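Orotidine 5'-phosphate decarboxylase (Methanocaldococcus jannaschii, PDB 4LUI) catalyses the decarboxylation of orotidine 5'-monophosphate to UMP, the last step of de novo UMP biosynthesis, and works as a homodimer. Local coordinates at residues R35-V40 with K69-K74; A27-D32 with A213-Q218; I95-K98 with G102-V105. All coordinates share one frame; numbering follows the deposited sequence.

Contact 1: R35-V40 with K69-K74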
loop_
_atom_site.group_PDB
_atom_site.type_symbol
_atom_site.label_atom_id
_atom_site.label_comp_id
_atom_site.label_asym_id
_atom_site.label_seq_id
_atom_site.Cartn_x
_atom_site.Cartn_y
_atom_site.Cartn_z
ATOM N N ARG B 35 5.232 -3.873 22.395
ATOM C CA ARG B 35 4.782 -2.526 22.718
ATOM C C ARG B 35 3.343 -2.321 22.251
ATOM O O ARG B 35 2.523 -1.753 22.968
ATOM C CB ARG B 35 5.703 -1.493 22.071
ATOM C CG ARG B 35 5.302 -0.051 22.304
ATOM C CD ARG B 35 5.421 0.363 23.765
ATOM N NE ARG B 35 5.044 1.770 23.941
ATOM C CZ ARG B 35 4.733 2.327 25.106
ATOM N NH1 ARG B 35 4.748 1.605 26.221
ATOM N NH2 ARG B 35 4.391 3.608 25.158
ATOM N N ALA B 36 3.050 -2.782 21.036
ATOM C CA ALA B 36 1.713 -2.662 20.465
ATOM C C ALA B 36 0.703 -3.365 21.360
ATOM O O ALA B 36 -0.366 -2.835 21.651
ATOM C CB ALA B 36 1.684 -3.247 19.055
ATOM N N LEU B 37 1.054 -4.556 21.820
ATOM C CA LEU B 37 0.120 -5.328 22.629
ATOM C C LEU B 37 -0.075 -4.697 24.005
ATOM O O LEU B 37 -1.175 -4.731 24.560
ATOM C CB LEU B 37 0.590 -6.778 22.750
ATOM C CG LEU B 37 0.440 -7.558 21.440
ATOM C CD1 LEU B 37 0.980 -8.976 21.557
ATOM C CD2 LEU B 37 -1.018 -7.575 20.973
ATOM N N LYS B 38 0.996 -4.126 24.553
ATOM C CA LYS B 38 0.917 -3.448 25.840
ATOM C C LYS B 38 -0.047 -2.269 25.756
ATOM O O LYS B 38 -0.892 -2.074 26.627
ATOM C CB LYS B 38 2.292 -2.955 26.295
ATOM C CG LYS B 38 2.232 -2.226 27.630
ATOM C CD LYS B 38 3.566 -1.574 28.015
ATOM C CE LYS B 38 4.622 -2.607 28.385
ATOM N NZ LYS B 38 4.192 -3.487 29.509
ATOM N N ILE B 39 0.076 -1.497 24.688
ATOM C CA ILE B 39 -0.747 -0.309 24.522
ATOM C C ILE B 39 -2.213 -0.668 24.340
ATOM O O ILE B 39 -3.090 -0.058 24.962
ATOM C CB ILE B 39 -0.263 0.530 23.350
ATOM C CG1 ILE B 39 1.113 1.125 23.678
ATOM C CG2 ILE B 39 -1.272 1.629 23.021
ATOM C CD1 ILE B 39 1.873 1.592 22.451
ATOM N N VAL B 40 -2.477 -1.654 23.488
ATOM C CA VAL B 40 -3.852 -2.101 23.260
ATOM C C VAL B 40 -4.549 -2.499 24.561
ATOM O O VAL B 40 -5.668 -2.057 24.834
ATOM C CB VAL B 40 -3.915 -3.267 22.249
ATOM C CG1 VAL B 40 -5.314 -3.871 22.224
ATOM C CG2 VAL B 40 -3.525 -2.790 20.860
ATOM N N LYS B 69 -6.838 -8.710 18.339
ATOM C CA LYS B 69 -8.239 -9.112 18.458
ATOM C C LYS B 69 -8.526 -10.034 19.648
ATOM O O LYS B 69 -9.623 -10.001 20.205
ATOM C CB LYS B 69 -8.747 -9.746 17.160
ATOM C CG LYS B 69 -8.995 -8.747 16.048
ATOM C CD LYS B 69 -10.146 -7.808 16.387
ATOM C CE LYS B 69 -11.488 -8.511 16.318
ATOM N NZ LYS B 69 -12.626 -7.545 16.338
ATOM N N LYS B 70 -7.557 -10.851 20.049
ATOM C CA LYS B 70 -7.749 -11.677 21.237
ATOM C C LYS B 70 -7.845 -10.783 22.472
ATOM O O LYS B 70 -8.271 -11.234 23.536
ATOM C CB LYS B 70 -6.592 -12.669 21.420
ATOM C CG LYS B 70 -6.530 -13.827 20.424
ATOM C CD LYS B 70 -5.385 -14.778 20.783
ATOM C CE LYS B 70 -5.081 -15.767 19.660
ATOM N NZ LYS B 70 -3.728 -16.402 19.800
ATOM N N LEU B 71 -7.470 -9.513 22.318
ATOM C CA LEU B 71 -7.177 -8.641 23.453
ATOM C C LEU B 71 -8.226 -7.583 23.803
ATOM O O LEU B 71 -8.549 -7.411 24.973
ATOM C CB LEU B 71 -5.829 -7.946 23.234
ATOM C CG LEU B 71 -4.789 -8.012 24.347
ATOM C CD1 LEU B 71 -4.444 -9.457 24.674
ATOM C CD2 LEU B 71 -3.547 -7.241 23.946
ATOM N N CYS B 72 -8.740 -6.859 22.813
ATOM C CA CYS B 72 -9.500 -5.640 23.118
ATOM C C CYS B 72 -10.989 -5.671 22.778
ATOM O O CYS B 72 -11.753 -4.834 23.269
ATOM C CB CYS B 72 -8.861 -4.424 22.447
ATOM S SG CYS B 72 -9.054 -4.374 20.656
ATOM N N ASN B 73 -11.390 -6.616 21.933
ATOM C CA ASN B 73 -12.777 -6.739 21.487
ATOM C C ASN B 73 -13.321 -5.479 20.813
ATOM O O ASN B 73 -14.527 -5.237 20.803
ATOM C CB ASN B 73 -13.688 -7.164 22.643
ATOM C CG ASN B 73 -14.887 -7.948 22.170
ATOM O OD1 ASN B 73 -14.874 -8.514 21.076
ATOM N ND2 ASN B 73 -15.933 -7.988 22.989
ATOM N N LYS B 74 -12.422 -4.676 20.257
ATOM C CA LYS B 74 -12.819 -3.479 19.528
ATOM C C LYS B 74 -12.432 -3.634 18.055
ATOM O O LYS B 74 -11.647 -4.510 17.686
ATOM C CB LYS B 74 -12.164 -2.224 20.124
ATOM C CG LYS B 74 -12.494 -1.956 21.603
ATOM C CD LYS B 74 -13.905 -1.418 21.778
ATOM C CE LYS B 74 -14.281 -1.271 23.260
ATOM N NZ LYS B 74 -13.711 -0.048 23.896
#

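Contact 2: A27-D32 with A213-Q218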
loop_
_atom_site.group_PDB
_atom_site.type_symbol
_atom_site.label_atom_id
_atom_site.label_comp_id
_atom_site.label_asym_id
_atom_site.label_seq_id
_atom_site.Cartn_x
_atom_site.Cartn_y
_atom_site.Cartn_z
ATOM N N ALA B 27 -4.392 5.367 16.168
ATOM C CA ALA B 27 -3.429 4.989 15.136
ATOM C C ALA B 27 -2.232 4.363 15.842
ATOM O O ALA B 27 -1.397 5.068 16.417
ATOM C CB ALA B 27 -3.002 6.211 14.280
ATOM N N LEU B 28 -2.159 3.036 15.818
ATOM C CA LEU B 28 -1.198 2.317 16.647
ATOM C C LEU B 28 0.097 2.147 15.877
ATOM O O LEU B 28 0.471 1.042 15.487
ATOM C CB LEU B 28 -1.767 0.959 17.051
ATOM C CG LEU B 28 -0.925 0.125 18.021
ATOM C CD1 LEU B 28 -0.633 0.912 19.285
ATOM C CD2 LEU B 28 -1.646 -1.167 18.346
ATOM N N ASP B 29 0.788 3.257 15.663
ATOM C CA ASP B 29 1.945 3.266 14.777
ATOM C C ASP B 29 3.242 3.044 15.552
ATOM O O ASP B 29 4.079 3.942 15.686
ATOM C CB ASP B 29 1.973 4.568 13.984
ATOM C CG ASP B 29 0.771 4.713 13.074
ATOM O OD1 ASP B 29 0.259 3.677 12.594
ATOM O OD2 ASP B 29 0.331 5.860 12.853
ATOM N N VAL B 30 3.382 1.840 16.095
ATOM C CA VAL B 30 4.628 1.415 16.719
ATOM C C VAL B 30 5.178 0.261 15.883
ATOM O O VAL B 30 4.461 -0.314 15.077
ATOM C CB VAL B 30 4.424 0.999 18.184
ATOM C CG1 VAL B 30 3.933 2.185 18.993
ATOM C CG2 VAL B 30 3.435 -0.156 18.277
ATOM N N LEU B 31 6.460 -0.041 16.034
ATOM C CA LEU B 31 7.074 -1.100 15.241
ATOM C C LEU B 31 7.142 -2.415 15.989
ATOM O O LEU B 31 7.149 -3.485 15.383
ATOM C CB LEU B 31 8.485 -0.695 14.839
ATOM C CG LEU B 31 8.638 0.548 13.965
ATOM C CD1 LEU B 31 10.113 0.829 13.761
ATOM C CD2 LEU B 31 7.947 0.354 12.625
ATOM N N ASP B 32 7.203 -2.330 17.310
ATOM C CA ASP B 32 7.436 -3.498 18.141
ATOM C C ASP B 32 6.121 -4.127 18.596
ATOM O O ASP B 32 5.237 -3.443 19.122
ATOM C CB ASP B 32 8.280 -3.097 19.342
ATOM C CG ASP B 32 8.495 -4.233 20.302
ATOM O OD1 ASP B 32 9.416 -5.044 20.070
ATOM O OD2 ASP B 32 7.740 -4.313 21.289
ATOM N N ALA B 213 0.302 10.968 20.393
ATOM C CA ALA B 213 0.032 11.582 21.690
ATOM C C ALA B 213 -0.419 10.527 22.703
ATOM O O ALA B 213 -0.283 10.714 23.909
ATOM C CB ALA B 213 -1.003 12.703 21.554
ATOM N N ILE B 214 -0.938 9.411 22.199
ATOM C CA ILE B 214 -1.236 8.273 23.057
ATOM C C ILE B 214 -0.077 7.273 23.100
ATOM O O ILE B 214 0.463 6.980 24.179
ATOM C CB ILE B 214 -2.536 7.569 22.608
ATOM C CG1 ILE B 214 -3.737 8.507 22.793
ATOM C CG2 ILE B 214 -2.726 6.259 23.377
ATOM C CD1 ILE B 214 -5.035 7.956 22.190
ATOM N N TYR B 215 0.325 6.758 21.941
ATOM C CA TYR B 215 1.301 5.658 21.937
ATOM C C TYR B 215 2.718 6.016 22.390
ATOM O O TYR B 215 3.482 5.126 22.757
ATOM C CB TYR B 215 1.312 4.869 20.608
ATOM C CG TYR B 215 1.804 5.578 19.354
ATOM C CD1 TYR B 215 3.141 5.946 19.201
ATOM C CD2 TYR B 215 0.938 5.814 18.286
ATOM C CE1 TYR B 215 3.589 6.570 18.039
ATOM C CE2 TYR B 215 1.382 6.430 17.117
ATOM C CZ TYR B 215 2.702 6.807 17.002
ATOM O OH TYR B 215 3.162 7.419 15.855
ATOM N N GLN B 216 3.078 7.298 22.365
ATOM C CA GLN B 216 4.404 7.701 22.858
ATOM C C GLN B 216 4.460 7.966 24.371
ATOM O O GLN B 216 5.520 8.270 24.913
ATOM C CB GLN B 216 4.912 8.924 22.091
ATOM C CG GLN B 216 5.251 8.622 20.647
ATOM C CD GLN B 216 5.729 9.840 19.880
ATOM O OE1 GLN B 216 5.456 10.990 20.256
ATOM N NE2 GLN B 216 6.457 9.596 18.798
ATOM N N SER B 217 3.315 7.858 25.039
ATOM C CA SER B 217 3.239 8.064 26.487
ATOM C C SER B 217 3.623 6.802 27.253
ATOM O O SER B 217 3.447 5.688 26.750
ATOM C CB SER B 217 1.804 8.468 26.871
ATOM O OG SER B 217 1.659 8.611 28.285
ATOM N N GLN B 218 4.145 6.976 28.469
ATOM C CA GLN B 218 4.339 5.847 29.378
ATOM C C GLN B 218 3.024 5.446 30.040
ATOM O O GLN B 218 2.921 4.377 30.652
ATOM C CB GLN B 218 5.398 6.163 30.438
ATOM C CG GLN B 218 6.808 6.258 29.878
ATOM C CD GLN B 218 7.173 5.051 29.030
ATOM O OE1 GLN B 218 7.256 3.925 29.532
ATOM N NE2 GLN B 218 7.384 5.277 27.741
HETATM O O HOH W 1 1.522 8.046 13.858
#

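Contact 3: I95-K98 with G102-V105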
loop_
_atom_site.group_PDB
_atom_site.type_symbol
_atom_site.label_atom_id
_atom_site.label_comp_id
_atom_site.label_asym_id
_atom_site.label_seq_id
_atom_site.Cartn_x
_atom_site.Cartn_y
_atom_site.Cartn_z
ATOM N N ILE B 95 -6.573 -11.959 2.844
ATOM C CA ILE B 95 -5.649 -12.258 3.942
ATOM C C ILE B 95 -5.789 -11.240 5.074
ATOM O O ILE B 95 -5.674 -11.585 6.251
ATOM C CB ILE B 95 -4.181 -12.376 3.451
ATOM C CG1 ILE B 95 -3.280 -12.912 4.565
ATOM C CG2 ILE B 95 -3.665 -11.049 2.933
ATOM C CD1 ILE B 95 -2.001 -13.545 4.042
ATOM N N THR B 96 -6.066 -9.992 4.710
ATOM C CA THR B 96 -6.123 -8.905 5.682
ATOM C C THR B 96 -7.388 -8.997 6.522
ATOM O O THR B 96 -7.346 -8.839 7.752
ATOM C CB THR B 96 -6.055 -7.546 4.974
ATOM O OG1 THR B 96 -4.798 -7.437 4.290
ATOM C CG2 THR B 96 -6.169 -6.414 5.974
ATOM N N LEU B 97 -8.511 -9.278 5.866
ATOM C CA LEU B 97 -9.794 -9.307 6.555
ATOM C C LEU B 97 -10.067 -10.625 7.278
ATOM O O LEU B 97 -11.118 -10.783 7.910
ATOM C CB LEU B 97 -10.933 -8.964 5.586
ATOM C CG LEU B 97 -10.871 -7.536 5.031
ATOM C CD1 LEU B 97 -11.981 -7.331 3.989
ATOM C CD2 LEU B 97 -10.968 -6.500 6.152
ATOM N N LYS B 98 -9.120 -11.558 7.217
ATOM C CA LYS B 98 -9.211 -12.759 8.032
ATOM C C LYS B 98 -9.287 -12.384 9.514
ATOM O O LYS B 98 -10.080 -12.961 10.260
ATOM C CB LYS B 98 -8.015 -13.672 7.774
ATOM C CG LYS B 98 -8.053 -14.981 8.545
ATOM C CD LYS B 98 -6.975 -15.941 8.053
ATOM C CE LYS B 98 -7.035 -17.259 8.807
ATOM N NZ LYS B 98 -8.408 -17.836 8.763
ATOM N N GLY B 102 -11.807 -4.204 9.041
ATOM C CA GLY B 102 -11.944 -3.279 7.937
ATOM C C GLY B 102 -10.591 -3.042 7.307
ATOM O O GLY B 102 -9.553 -3.319 7.908
ATOM N N ILE B 103 -10.612 -2.548 6.076
ATOM C CA ILE B 103 -9.385 -2.303 5.342
ATOM C C ILE B 103 -9.491 -0.979 4.583
ATOM O O ILE B 103 -10.563 -0.635 4.058
ATOM C CB ILE B 103 -9.076 -3.503 4.402
ATOM C CG1 ILE B 103 -7.703 -3.360 3.745
ATOM C CG2 ILE B 103 -10.187 -3.706 3.364
ATOM C CD1 ILE B 103 -7.341 -4.590 2.906
ATOM N N ILE B 104 -8.387 -0.228 4.558
ATOM C CA ILE B 104 -8.345 1.064 3.886
ATOM C C ILE B 104 -7.711 0.906 2.505
ATOM O O ILE B 104 -6.628 0.319 2.371
ATOM C CB ILE B 104 -7.589 2.116 4.738
ATOM C CG1 ILE B 104 -8.402 2.425 6.002
ATOM C CG2 ILE B 104 -7.338 3.385 3.929
ATOM C CD1 ILE B 104 -7.643 3.219 7.055
ATOM N N VAL B 105 -8.415 1.410 1.490
ATOM C CA VAL B 105 -7.990 1.304 0.096
ATOM C C VAL B 105 -7.878 2.684 -0.563
ATOM O O VAL B 105 -8.538 3.642 -0.148
ATOM C CB VAL B 105 -8.966 0.430 -0.720
ATOM C CG1 VAL B 105 -9.216 -0.893 0.019
ATOM C CG2 VAL B 105 -10.293 1.152 -0.947
#

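Contact 1: R35-V40 with K69-K74
V40 and C72 make the tightest side-chain contact between these two helices: V40 CG1 lies 3.6 Å from C72 CB, with the sulfur a little farther off. CG1 stands anti to the backbone N (chi1 170°), which carries this branch across to the second helix, and the short, compact valine suits the spot where the two backbones come nearest. L37, one turn before V40, meets L71, the residue just before C72. L37 CD2 touches L71 CD2 at 3.9 Å, and the two side chains cross at about a right angle; the longer arms of leucine span the wider gap here. The same L71 methyl also rests on the backbone, 3.5 Å from L37 O, and reaches the flank of V40.

The turn after C72 engages its sulfur. N73 takes a positive phi (57°), a value asparagine tolerates well, and K74 N donates to C72 SG at 3.4 Å, with an angle of 155° at the hydrogen, which would steady the thiol. Small cysteine thus lets V40 come close while its sulfur accepts a bond. Farther out, L37 also packs on I64 and I68, while V40 and C72 both lean on I50 of strand 49-53. This is the packing of neighbouring outer helices, 33-43 and 63-72, in the shell of a TIM barrel.

Contact 2: A27-D32 with A213-Q218
At the C-terminal end of the first barrel strand, where TIM-barrel enzymes carry their active sites, Y215 lays its ring against the loop that leads from A27 to V30. The loop holds D29, a probable substrate-binding residue, and Y215 follows closely on G211 and R212, which probably bind substrate too.

Two successive inverse gamma turns, centred on L28 and D29 and closed by weak backbone bonds, kink the loop so that its carbonyl groups meet the ring from different directions. A27 O sits at the ring edge near its plane, 3.1 Å from Y215 CD2, where the slightly positive ring hydrogens suit a carbonyl oxygen. D29 O instead lies over one face, displaced toward the rim and 3.4 Å from Y215 CZ. V30 CG1 comes in obliquely at 3.8 Å from Y215 CD1, an apolar partner for the root of the ring. With Y215 CG between its own backbone N and carbonyl carbon (chi1 67°), the ring extends along the loop and Y215 OH arrives 3.6 Å from D29 CB. I39 of helix 33-43 adds another apolar neighbour to Y215.

A water lying in the ring plane joins the polar ends: its oxygen donates to D29 OD2 at 2.7 Å and is hydrogen-bonded to Y215 OH at the same length. Tyrosine thus serves twice, its ring packing on the loop backbone and its hydroxyl reaching the water. The carboxylate is tied to Y215 through the solvent molecule, which is consistent with a second-shell part for the tyrosine in orienting D29.

Contact 3: I95-K98 with G102-V105
T96 and L97, late in helix 86-97, pack on I103 and G102 at the start of strand 102-106, the pair of elements that forms the second half of a beta-alpha-beta crossover in this TIM barrel. The chain turns back from helix to strand within a few residues, and apolar side chains meet in the angle between them.

I103 points toward the helix and divides its branches between two residues. Its CG1 is anti to the backbone N and the chain stays extended beyond it (chi1 -173°, chi2 175°), which drives CD1 to T96: I103 CD1 is 3.8 Å from T96 CG2 and as near T96 CB. The other branch turns to L97, and I103 CG2 lies 4.0 Å from L97 CD2. Two branches starting at CB let one isoleucine meet two neighbours; both helix side chains cross it at about a right angle.

In L97, chi2 near 180° extends CD1, which runs toward I103 CG2, and turns CD2 aside onto the strand backbone, where L97 CD2 is 3.7 Å from G102 C. This methyl lies near both the N and the C of G102; glycine suits the place because, without a side chain, it offers bare backbone. L97 also meets A121 and L124 of helix 111-124, while T96 adjoins A78 and F80 of strand 75-82 and L58 of the second subunit.

T96 separates its polar and apolar ends: CG2 stands anti to the backbone N and faces I103, whereas OG1, beside that N, is hydrogen-bonded to I92 O one turn back in its own helix.

How the contacts relate
Contacts 1 and 2, with centres 12 Å apart, adjoin at helix 33-43, which carries segment 35-40 and follows segment 27-32. R35 NH2 probably hydrogen-bonds both S217 O (2.8 Å) and Y215 O (3.0 Å), which would hold the end of helix 212-215 and the turn after it, while V40 CG2 packs on L28 CD2 at 3.5 Å. Contact 2 holds D29 of the probable substrate site; in contact 1 the V40 side chain is about 10 Å from that of K51, another such residue. Contact 3 lies apart, its centre 18 Å from contact 1 and 21 Å from contact 2, yet its I103 side chain is about 8 Å from that of K81, the predicted proton donor. Across the dimer, L31 packs on I95 of the second subunit.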